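Long-range contacts in sulfatase (Bacteroides fragilis CAG:558, PDB 6USS), which probably hydrolyses aryl sulfate esters as a calcium-dependent sulfatase of the human gut microbiome: residues T147-Y158 / Y384-V393; Y158-G169 / G182-G193. The protein carries 1 engineered substitution. All blocks are in the same frame, centred on the assembly; numbering follows the deposited sequence.

Tyr158 belongs to both contacts: it follows helix 149-155 of interaction 1 and leads into strand 159-164 of interaction 2. Their centres lie about 16 Å apart, but they meet directly: Ala150 CB lies 3.6 Å from Gly182 O, and Lys154 NZ forms a long, weak ion pair with Glu184 OE2 at 3.5 Å. Interaction 1 is helix packing on the central sheet of the sulfatase domain, away from the metal site. Interaction 2 extends that sheet by one strand and runs into the active site, where, between nearest atoms, the Lys165 side chain comes within about 4 Å of the bound calcium and about 3 Å of Asp42, a calcium ligand. Engineered Cys88 is another ligand.

Interaction 1: residues T147-Y158 / Y384-V393; sequences TSLAEILKDNGY and YPSILEMAQV
This is a buried helix-helix contact on one face of the central sheet of the sulfatase domain, which belongs to the alkaline phosphatase clan. Helices 149-155 and 384-390 run nearly parallel, at 11°, with axes 10.5 Å apart, a spacing filled by leucine, isoleucine and tyrosine side chains. Leu149 and Leu388 reach across from opposite helices and overlap along their lengths, CD1 of Leu149 reaching CD2 of Leu388 at 3.4 Å. That same Leu388 methyl also receives Ile152 CG2 and Leu153 CD2, so three residues of the first helix close round one branch. Leu153 splits its two methyls: CD1 goes to Ile387 CG2, while CD2 packs against Ala391 CB at 3.5 Å. Below this layer, Ile387 and Ala391 rest on Ile36 of strand 35-41, and Ile387 also on Ile318 of strand 315-321.

The two ends are closed differently. Tyr158, just beyond the Schellman motif that ends the first helix at Gly157, brings CE1 and OH to Ala391 CB, the OH at 3.3 Å; Leu153 CD2 lies over one face of its ring, and the hydroxyl bonds to Pro34 O. Asn156 uses ND2 to bond back to Ile152 O, nearly straight at 164°, which holds the amide where ND2 lies 3.4 Å from Val393 CG1. At the N-terminal end, Tyr384 swings its ring across to the first helix with CG anti to the backbone N (chi1 -179°). Leu149 CB touches Tyr384 CD2 at 3.7 Å, with CD1 farther off over the ring face, and Tyr384 OH donates to Thr147 O at 2.8 Å, approaching from above the carbonyl plane.

Interaction 2: residues Y158-G169 / G182-G193; sequences YHTIHCGKAHFG and GFEVNIAGHAGG
Strands 159-164 and 185-187 pair in parallel with their axes 4.7 Å apart. Ile161 sits opposite Val185 and Cys163 opposite Ile187, through a ladder in which His162 N donates to Val185 O, Ile187 N to His162 O and Gly164 N to Ile187 O. Ile161 CG2 meets Val185 CG1 on the face that also carries Cys163 and Ile187; helix 231-247 packs on Ile161, Cys163 and Ile187. On the other face, His162 CB sits over the Phe183 ring, 3.6 Å from its centroid, and the imidazole turns its edge toward that face with the planes at 64°. His162 NE2 donates to Gly164 O at 2.8 Å, coming from above the carbonyl plane.

Where segment 182-193 enters the sheet, Thr160 OG1 donates to Gly182 O on a lone pair and accepts from Glu184 N; chi1 of 54° puts OG1 within reach of both. His159 ND1 donates to Glu184 OE1 at 2.8 Å in a bent bond (139°), from the anti side but well out of the carboxylate plane. Thr160 N is a second, weak donor to OE1, while OE2 bonds to His180 of the second subunit. Past the strands, Asn186 OD1 accepts from Gly189 N in an Asx motif, and its ND2 returns a bond to Gly189 O. Gly193 CA then covers the His167 ring, 3.4 Å from the centroid.

His167 N donates to His190 O, and His167 NE2 bonds to Thr110 O. The Lys165 amine is modelled between Gly193 O and Asp42, its exact place uncertain. Lys165 and His167 both touch engineered Cys88, the predicted 3-oxoalanine position beside the calcium, so this contact probably shapes the sulfate-binding end of the site, as in related sulfatases.

Interaction 1: residues T147-Y158 / Y384-V393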
loop_
_atom_site.group_PDB
_atom_site.type_symbol
_atom_site.label_atom_id
_atom_site.label_comp_id
_atom_site.label_asym_id
_atom_site.label_seq_id
_atom_site.Cartn_x
_atom_site.Cartn_y
_atom_site.Cartn_z
ATOM N N THR A 147 13.802 -6.776 4.527
ATOM C CA THR A 147 12.449 -7.300 4.430
ATOM C C THR A 147 11.639 -6.794 5.622
ATOM O O THR A 147 11.976 -7.087 6.778
ATOM C CB THR A 147 12.493 -8.823 4.393
ATOM O OG1 THR A 147 13.212 -9.233 3.222
ATOM C CG2 THR A 147 11.093 -9.393 4.349
ATOM N N SER A 148 10.586 -6.028 5.336
ATOM C CA SER A 148 9.842 -5.307 6.358
ATOM C C SER A 148 8.970 -6.230 7.194
ATOM O O SER A 148 8.378 -7.186 6.684
ATOM C CB SER A 148 8.960 -4.231 5.734
ATOM O OG SER A 148 8.279 -3.513 6.762
ATOM N N LEU A 149 8.879 -5.913 8.487
ATOM C CA LEU A 149 8.006 -6.660 9.381
ATOM C C LEU A 149 6.552 -6.634 8.905
ATOM O O LEU A 149 5.844 -7.645 9.003
ATOM C CB LEU A 149 8.133 -6.099 10.793
ATOM C CG LEU A 149 7.131 -6.518 11.874
ATOM C CD1 LEU A 149 7.177 -8.002 12.200
ATOM C CD2 LEU A 149 7.388 -5.713 13.120
ATOM N N ALA A 150 6.086 -5.486 8.390
ATOM C CA ALA A 150 4.698 -5.379 7.942
ATOM C C ALA A 150 4.455 -6.150 6.653
ATOM O O ALA A 150 3.333 -6.624 6.423
ATOM C CB ALA A 150 4.309 -3.912 7.743
ATOM N N GLU A 151 5.475 -6.253 5.793
ATOM C CA GLU A 151 5.362 -7.066 4.585
ATOM C C GLU A 151 5.126 -8.532 4.929
ATOM O O GLU A 151 4.314 -9.207 4.284
ATOM C CB GLU A 151 6.626 -6.913 3.734
ATOM C CG GLU A 151 6.490 -7.393 2.282
ATOM C CD GLU A 151 5.549 -6.505 1.445
ATOM O OE1 GLU A 151 5.621 -5.259 1.586
ATOM O OE2 GLU A 151 4.747 -7.055 0.648
ATOM N N ILE A 152 5.817 -9.043 5.949
ATOM C CA ILE A 152 5.697 -10.458 6.285
ATOM C C ILE A 152 4.336 -10.746 6.904
ATOM O O ILE A 152 3.697 -11.764 6.594
ATOM C CB ILE A 152 6.847 -10.885 7.212
ATOM C CG1 ILE A 152 8.198 -10.666 6.532
ATOM C CG2 ILE A 152 6.718 -12.338 7.559
ATOM C CD1 ILE A 152 9.347 -11.005 7.446
ATOM N N LEU A 153 3.874 -9.855 7.789
ATOM C CA LEU A 153 2.512 -9.949 8.301
ATOM C C LEU A 153 1.498 -9.862 7.164
ATOM O O LEU A 153 0.593 -10.698 7.065
ATOM C CB LEU A 153 2.263 -8.851 9.343
ATOM C CG LEU A 153 3.037 -8.974 10.659
ATOM C CD1 LEU A 153 2.848 -7.751 11.541
ATOM C CD2 LEU A 153 2.606 -10.216 11.392
ATOM N N LYS A 154 1.646 -8.860 6.287
ATOM C CA LYS A 154 0.733 -8.699 5.154
ATOM C C LYS A 154 0.710 -9.955 4.288
ATOM O O LYS A 154 -0.359 -10.510 4.004
ATOM C CB LYS A 154 1.139 -7.468 4.335
ATOM C CG LYS A 154 0.218 -7.082 3.160
ATOM C CD LYS A 154 0.975 -6.179 2.144
ATOM C CE LYS A 154 0.672 -6.573 0.674
ATOM N NZ LYS A 154 -0.834 -6.730 0.354
ATOM N N ASP A 155 1.891 -10.449 3.903
ATOM C CA ASP A 155 1.974 -11.611 3.027
ATOM C C ASP A 155 1.478 -12.887 3.693
ATOM O O ASP A 155 1.195 -13.867 2.994
ATOM C CB ASP A 155 3.412 -11.800 2.540
ATOM C CG ASP A 155 3.926 -10.610 1.695
ATOM O OD1 ASP A 155 3.125 -9.873 1.053
ATOM O OD2 ASP A 155 5.162 -10.418 1.677
ATOM N N ASN A 156 1.350 -12.904 5.017
ATOM C CA ASN A 156 0.810 -14.058 5.724
ATOM C C ASN A 156 -0.653 -13.886 6.121
ATOM O O ASN A 156 -1.160 -14.678 6.921
ATOM C CB ASN A 156 1.644 -14.364 6.965
ATOM C CG ASN A 156 2.872 -15.180 6.646
ATOM O OD1 ASN A 156 2.854 -16.410 6.728
ATOM N ND2 ASN A 156 3.957 -14.500 6.286
ATOM N N GLY A 157 -1.338 -12.865 5.595
ATOM C CA GLY A 157 -2.774 -12.740 5.761
ATOM C C GLY A 157 -3.249 -11.644 6.688
ATOM O O GLY A 157 -4.462 -11.490 6.851
ATOM N N TYR A 158 -2.361 -10.863 7.283
ATOM C CA TYR A 158 -2.804 -9.787 8.158
ATOM C C TYR A 158 -3.220 -8.558 7.359
ATOM O O TYR A 158 -2.681 -8.276 6.283
ATOM C CB TYR A 158 -1.700 -9.417 9.146
ATOM C CG TYR A 158 -1.732 -10.264 10.394
ATOM C CD1 TYR A 158 -1.316 -11.600 10.359
ATOM C CD2 TYR A 158 -2.180 -9.738 11.607
ATOM C CE1 TYR A 158 -1.336 -12.385 11.494
ATOM C CE2 TYR A 158 -2.205 -10.514 12.747
ATOM C CZ TYR A 158 -1.789 -11.839 12.689
ATOM O OH TYR A 158 -1.825 -12.609 13.838
ATOM N N TYR A 384 10.696 -7.628 16.339
ATOM C CA TYR A 384 10.444 -8.167 15.001
ATOM C C TYR A 384 10.183 -9.673 15.027
ATOM O O TYR A 384 9.077 -10.098 14.641
ATOM C CB TYR A 384 11.601 -7.774 14.084
ATOM C CG TYR A 384 11.573 -8.184 12.635
ATOM C CD1 TYR A 384 11.666 -9.518 12.258
ATOM C CD2 TYR A 384 11.544 -7.216 11.636
ATOM C CE1 TYR A 384 11.688 -9.879 10.921
ATOM C CE2 TYR A 384 11.582 -7.553 10.308
ATOM C CZ TYR A 384 11.653 -8.884 9.950
ATOM O OH TYR A 384 11.681 -9.215 8.616
ATOM N N PRO A 385 11.117 -10.529 15.484
ATOM C CA PRO A 385 10.769 -11.956 15.613
ATOM C C PRO A 385 9.601 -12.199 16.544
ATOM O O PRO A 385 8.853 -13.146 16.316
ATOM C CB PRO A 385 12.047 -12.601 16.182
ATOM C CG PRO A 385 13.102 -11.562 16.123
ATOM C CD PRO A 385 12.416 -10.239 16.120
ATOM N N SER A 386 9.427 -11.384 17.596
ATOM C CA SER A 386 8.374 -11.666 18.577
ATOM C C SER A 386 6.994 -11.441 17.983
ATOM O O SER A 386 6.068 -12.226 18.216
ATOM C CB SER A 386 8.543 -10.809 19.829
ATOM O OG SER A 386 9.843 -10.944 20.369
ATOM N N ILE A 387 6.836 -10.377 17.203
ATOM C CA ILE A 387 5.528 -10.084 16.640
ATOM C C ILE A 387 5.170 -11.119 15.567
ATOM O O ILE A 387 4.028 -11.583 15.491
ATOM C CB ILE A 387 5.509 -8.630 16.127
ATOM C CG1 ILE A 387 5.367 -7.680 17.324
ATOM C CG2 ILE A 387 4.392 -8.438 15.106
ATOM C CD1 ILE A 387 5.832 -6.247 17.107
ATOM N N LEU A 388 6.152 -11.538 14.759
ATOM C CA LEU A 388 5.909 -12.593 13.781
ATOM C C LEU A 388 5.506 -13.901 14.457
ATOM O O LEU A 388 4.656 -14.639 13.931
ATOM C CB LEU A 388 7.153 -12.781 12.915
ATOM C CG LEU A 388 7.470 -11.529 12.087
ATOM C CD1 LEU A 388 8.749 -11.707 11.300
ATOM C CD2 LEU A 388 6.303 -11.148 11.173
ATOM N N GLU A 389 6.112 -14.209 15.611
ATOM C CA GLU A 389 5.762 -15.420 16.346
ATOM C C GLU A 389 4.380 -15.299 16.976
ATOM O O GLU A 389 3.619 -16.273 17.012
ATOM C CB GLU A 389 6.815 -15.709 17.416
ATOM C CG GLU A 389 6.473 -16.870 18.351
ATOM C CD GLU A 389 7.670 -17.317 19.199
ATOM O OE1 GLU A 389 8.781 -16.739 19.041
ATOM O OE2 GLU A 389 7.505 -18.262 20.011
ATOM N N MET A 390 4.041 -14.111 17.481
ATOM C CA MET A 390 2.697 -13.902 17.995
ATOM C C MET A 390 1.676 -14.133 16.902
ATOM O O MET A 390 0.577 -14.647 17.157
ATOM C CB MET A 390 2.555 -12.486 18.554
ATOM C CG MET A 390 3.171 -12.257 19.901
ATOM S SD MET A 390 3.386 -10.483 20.119
ATOM C CE MET A 390 3.804 -10.340 21.842
ATOM N N ALA A 391 2.019 -13.740 15.674
ATOM C CA ALA A 391 1.136 -13.894 14.525
ATOM C C ALA A 391 1.182 -15.298 13.934
ATOM O O ALA A 391 0.507 -15.563 12.931
ATOM C CB ALA A 391 1.492 -12.854 13.464
ATOM N N GLN A 392 1.945 -16.203 14.551
ATOM C CA GLN A 392 2.038 -17.591 14.111
ATOM C C GLN A 392 2.553 -17.677 12.683
ATOM O O GLN A 392 2.140 -18.540 11.908
ATOM C CB GLN A 392 0.694 -18.309 14.258
ATOM C CG GLN A 392 0.093 -18.194 15.640
ATOM C CD GLN A 392 -1.300 -18.780 15.690
ATOM O OE1 GLN A 392 -1.685 -19.577 14.828
ATOM N NE2 GLN A 392 -2.077 -18.374 16.685
ATOM N N VAL A 393 3.424 -16.742 12.322
ATOM C CA VAL A 393 4.200 -16.851 11.096
ATOM C C VAL A 393 5.339 -17.825 11.378
ATOM O O VAL A 393 6.462 -17.416 11.700
ATOM C CB VAL A 393 4.706 -15.472 10.632
ATOM C CG1 VAL A 393 5.362 -15.560 9.249
ATOM C CG2 VAL A 393 3.543 -14.490 10.597
#

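Interaction 2: residues Y158-G169 / G182-G193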
loop_
_atom_site.group_PDB
_atom_site.type_symbol
_atom_site.label_atom_id
_atom_site.label_comp_id
_atom_site.label_asym_id
_atom_site.label_seq_id
_atom_site.Cartn_x
_atom_site.Cartn_y
_atom_site.Cartn_z
ATOM N N TYR A 158 -2.361 -10.863 7.283
ATOM C CA TYR A 158 -2.804 -9.787 8.158
ATOM C C TYR A 158 -3.220 -8.558 7.359
ATOM O O TYR A 158 -2.681 -8.276 6.283
ATOM C CB TYR A 158 -1.700 -9.417 9.146
ATOM C CG TYR A 158 -1.732 -10.264 10.394
ATOM C CD1 TYR A 158 -1.316 -11.600 10.359
ATOM C CD2 TYR A 158 -2.180 -9.738 11.607
ATOM C CE1 TYR A 158 -1.336 -12.385 11.494
ATOM C CE2 TYR A 158 -2.205 -10.514 12.747
ATOM C CZ TYR A 158 -1.789 -11.839 12.689
ATOM O OH TYR A 158 -1.825 -12.609 13.838
ATOM N N HIS A 159 -4.217 -7.840 7.885
ATOM C CA HIS A 159 -4.563 -6.505 7.399
ATOM C C HIS A 159 -3.735 -5.508 8.208
ATOM O O HIS A 159 -3.909 -5.398 9.426
ATOM C CB HIS A 159 -6.060 -6.241 7.540
ATOM C CG HIS A 159 -6.462 -4.839 7.188
ATOM N ND1 HIS A 159 -6.280 -4.303 5.929
ATOM C CD2 HIS A 159 -7.037 -3.861 7.931
ATOM C CE1 HIS A 159 -6.734 -3.062 5.909
ATOM N NE2 HIS A 159 -7.198 -2.768 7.111
ATOM N N THR A 160 -2.815 -4.803 7.543
ATOM C CA THR A 160 -1.789 -4.017 8.223
ATOM C C THR A 160 -2.122 -2.534 8.162
ATOM O O THR A 160 -2.367 -1.992 7.076
ATOM C CB THR A 160 -0.427 -4.273 7.585
ATOM O OG1 THR A 160 -0.521 -4.035 6.179
ATOM C CG2 THR A 160 -0.026 -5.713 7.787
ATOM N N ILE A 161 -2.116 -1.880 9.320
ATOM C CA ILE A 161 -2.495 -0.478 9.446
ATOM C C ILE A 161 -1.361 0.273 10.125
ATOM O O ILE A 161 -0.904 -0.136 11.200
ATOM C CB ILE A 161 -3.785 -0.303 10.269
ATOM C CG1 ILE A 161 -4.916 -1.149 9.704
ATOM C CG2 ILE A 161 -4.167 1.164 10.356
ATOM C CD1 ILE A 161 -6.075 -1.284 10.650
ATOM N N HIS A 162 -0.931 1.380 9.510
ATOM C CA HIS A 162 -0.008 2.330 10.119
ATOM C C HIS A 162 -0.713 3.646 10.441
ATOM O O HIS A 162 -1.395 4.232 9.585
ATOM C CB HIS A 162 1.198 2.649 9.232
ATOM C CG HIS A 162 1.969 3.833 9.724
ATOM N ND1 HIS A 162 2.912 3.741 10.728
ATOM C CD2 HIS A 162 1.848 5.152 9.445
ATOM C CE1 HIS A 162 3.387 4.946 10.997
ATOM N NE2 HIS A 162 2.758 5.820 10.232
ATOM N N CYS A 163 -0.488 4.143 11.655
ATOM C CA CYS A 163 -1.131 5.366 12.107
ATOM C C CYS A 163 -0.142 6.189 12.916
ATOM O O CYS A 163 0.305 5.747 13.985
ATOM C CB CYS A 163 -2.369 5.030 12.937
ATOM S SG CYS A 163 -3.233 6.506 13.537
ATOM N N GLY A 164 0.193 7.377 12.410
ATOM C CA GLY A 164 1.108 8.261 13.115
ATOM C C GLY A 164 2.513 8.390 12.540
ATOM O O GLY A 164 2.698 8.448 11.318
ATOM N N LYS A 165 3.506 8.455 13.428
ATOM C CA LYS A 165 4.892 8.688 13.034
ATOM C C LYS A 165 5.494 7.436 12.407
ATOM O O LYS A 165 5.584 6.390 13.055
ATOM C CB LYS A 165 5.714 9.116 14.246
ATOM C CG LYS A 165 7.205 8.914 14.098
ATOM C CD LYS A 165 7.951 9.874 15.005
ATOM C CE LYS A 165 9.418 9.492 15.115
ATOM N NZ LYS A 165 10.082 10.288 16.175
ATOM N N ALA A 166 5.912 7.539 11.146
ATOM C CA ALA A 166 6.579 6.419 10.474
ATOM C C ALA A 166 8.090 6.595 10.597
ATOM O O ALA A 166 8.752 5.846 11.321
ATOM C CB ALA A 166 6.119 6.317 9.020
ATOM N N HIS A 167 8.643 7.583 9.896
ATOM C CA HIS A 167 10.040 7.965 10.077
ATOM C C HIS A 167 10.980 6.791 9.768
ATOM O O HIS A 167 11.910 6.498 10.514
ATOM C CB HIS A 167 10.231 8.503 11.499
ATOM C CG HIS A 167 11.493 9.282 11.708
ATOM N ND1 HIS A 167 12.073 9.447 12.953
ATOM C CD2 HIS A 167 12.284 9.947 10.835
ATOM C CE1 HIS A 167 13.168 10.180 12.835
ATOM N NE2 HIS A 167 13.315 10.500 11.561
ATOM N N PHE A 168 10.714 6.094 8.659
ATOM C CA PHE A 168 11.491 4.924 8.245
ATOM C C PHE A 168 12.490 5.226 7.140
ATOM O O PHE A 168 13.497 4.517 7.021
ATOM C CB PHE A 168 10.583 3.802 7.723
ATOM C CG PHE A 168 9.669 3.200 8.759
ATOM C CD1 PHE A 168 10.169 2.707 9.963
ATOM C CD2 PHE A 168 8.296 3.112 8.515
ATOM C CE1 PHE A 168 9.312 2.147 10.916
ATOM C CE2 PHE A 168 7.432 2.544 9.465
ATOM C CZ PHE A 168 7.937 2.068 10.665
ATOM N N GLY A 169 12.208 6.223 6.299
ATOM C CA GLY A 169 13.083 6.561 5.195
ATOM C C GLY A 169 13.111 8.061 4.991
ATOM O O GLY A 169 12.178 8.780 5.364
ATOM N N GLY A 182 4.953 -2.109 3.539
ATOM C CA GLY A 182 4.058 -3.224 3.774
ATOM C C GLY A 182 2.775 -2.924 4.527
ATOM O O GLY A 182 2.067 -3.864 4.881
ATOM N N PHE A 183 2.447 -1.659 4.778
ATOM C CA PHE A 183 1.167 -1.299 5.381
ATOM C C PHE A 183 0.108 -1.075 4.296
ATOM O O PHE A 183 0.344 -0.356 3.314
ATOM C CB PHE A 183 1.317 -0.047 6.256
ATOM C CG PHE A 183 2.091 -0.281 7.534
ATOM C CD1 PHE A 183 1.449 -0.756 8.681
ATOM C CD2 PHE A 183 3.462 -0.020 7.589
ATOM C CE1 PHE A 183 2.158 -0.971 9.874
ATOM C CE2 PHE A 183 4.190 -0.231 8.771
ATOM C CZ PHE A 183 3.536 -0.714 9.919
ATOM N N GLU A 184 -1.054 -1.708 4.463
ATOM C CA GLU A 184 -2.135 -1.517 3.505
ATOM C C GLU A 184 -2.890 -0.217 3.732
ATOM O O GLU A 184 -3.505 0.300 2.789
ATOM C CB GLU A 184 -3.090 -2.699 3.571
ATOM C CG GLU A 184 -2.441 -4.028 3.205
ATOM C CD GLU A 184 -3.385 -5.195 3.413
ATOM O OE1 GLU A 184 -4.070 -5.224 4.460
ATOM O OE2 GLU A 184 -3.456 -6.074 2.527
ATOM N N VAL A 185 -2.827 0.323 4.955
ATOM C CA VAL A 185 -3.513 1.546 5.358
ATOM C C VAL A 185 -2.498 2.475 6.021
ATOM O O VAL A 185 -1.752 2.051 6.914
ATOM C CB VAL A 185 -4.685 1.250 6.320
ATOM C CG1 VAL A 185 -5.279 2.550 6.874
ATOM C CG2 VAL A 185 -5.752 0.399 5.621
ATOM N N ASN A 186 -2.472 3.741 5.589
ATOM C CA ASN A 186 -1.558 4.750 6.128
ATOM C C ASN A 186 -2.354 5.953 6.617
ATOM O O ASN A 186 -3.058 6.592 5.828
ATOM C CB ASN A 186 -0.525 5.199 5.081
ATOM C CG ASN A 186 0.383 6.323 5.594
ATOM O OD1 ASN A 186 0.445 6.583 6.798
ATOM N ND2 ASN A 186 1.105 6.976 4.684
ATOM N N ILE A 187 -2.225 6.272 7.903
ATOM C CA ILE A 187 -2.737 7.514 8.468
ATOM C C ILE A 187 -1.537 8.331 8.943
ATOM O O ILE A 187 -0.848 7.945 9.903
ATOM C CB ILE A 187 -3.722 7.270 9.620
ATOM C CG1 ILE A 187 -4.958 6.499 9.136
ATOM C CG2 ILE A 187 -4.122 8.587 10.272
ATOM C CD1 ILE A 187 -5.730 5.798 10.278
ATOM N N ALA A 188 -1.279 9.450 8.260
ATOM C CA ALA A 188 -0.352 10.507 8.681
ATOM C C ALA A 188 1.123 10.098 8.638
ATOM O O ALA A 188 1.979 10.819 9.182
ATOM C CB ALA A 188 -0.699 11.017 10.087
ATOM N N GLY A 189 1.457 8.972 8.013
ATOM C CA GLY A 189 2.820 8.475 8.034
ATOM C C GLY A 189 3.613 8.992 6.853
ATOM O O GLY A 189 3.201 8.836 5.700
ATOM N N HIS A 190 4.754 9.607 7.141
ATOM C CA HIS A 190 5.640 10.052 6.073
ATOM C C HIS A 190 7.073 9.987 6.591
ATOM O O HIS A 190 7.374 9.231 7.521
ATOM C CB HIS A 190 5.215 11.447 5.577
ATOM C CG HIS A 190 5.307 12.523 6.617
ATOM N ND1 HIS A 190 6.051 13.673 6.434
ATOM C CD2 HIS A 190 4.743 12.631 7.844
ATOM C CE1 HIS A 190 5.942 14.440 7.504
ATOM N NE2 HIS A 190 5.155 13.831 8.374
ATOM N N ALA A 191 7.963 10.770 5.978
ATOM C CA ALA A 191 9.370 10.769 6.366
ATOM C C ALA A 191 9.637 11.580 7.619
ATOM O O ALA A 191 10.697 11.412 8.233
ATOM C CB ALA A 191 10.242 11.320 5.235
ATOM N N GLY A 192 8.717 12.462 8.001
ATOM C CA GLY A 192 8.902 13.272 9.188
ATOM C C GLY A 192 8.968 12.495 10.495
ATOM O O GLY A 192 8.103 11.658 10.794
ATOM N N GLY A 193 9.995 12.780 11.291
ATOM C CA GLY A 193 10.099 12.229 12.627
ATOM C C GLY A 193 9.540 13.152 13.692
ATOM O O GLY A 193 9.393 12.741 14.846
HETATM O O HOH W 1 -3.872 -8.494 3.820
HETATM O O HOH W 2 5.667 10.012 9.824
HETATM O O HOH W 3 8.855 6.376 6.712
HETATM O O HOH W 4 13.166 10.414 7.530
#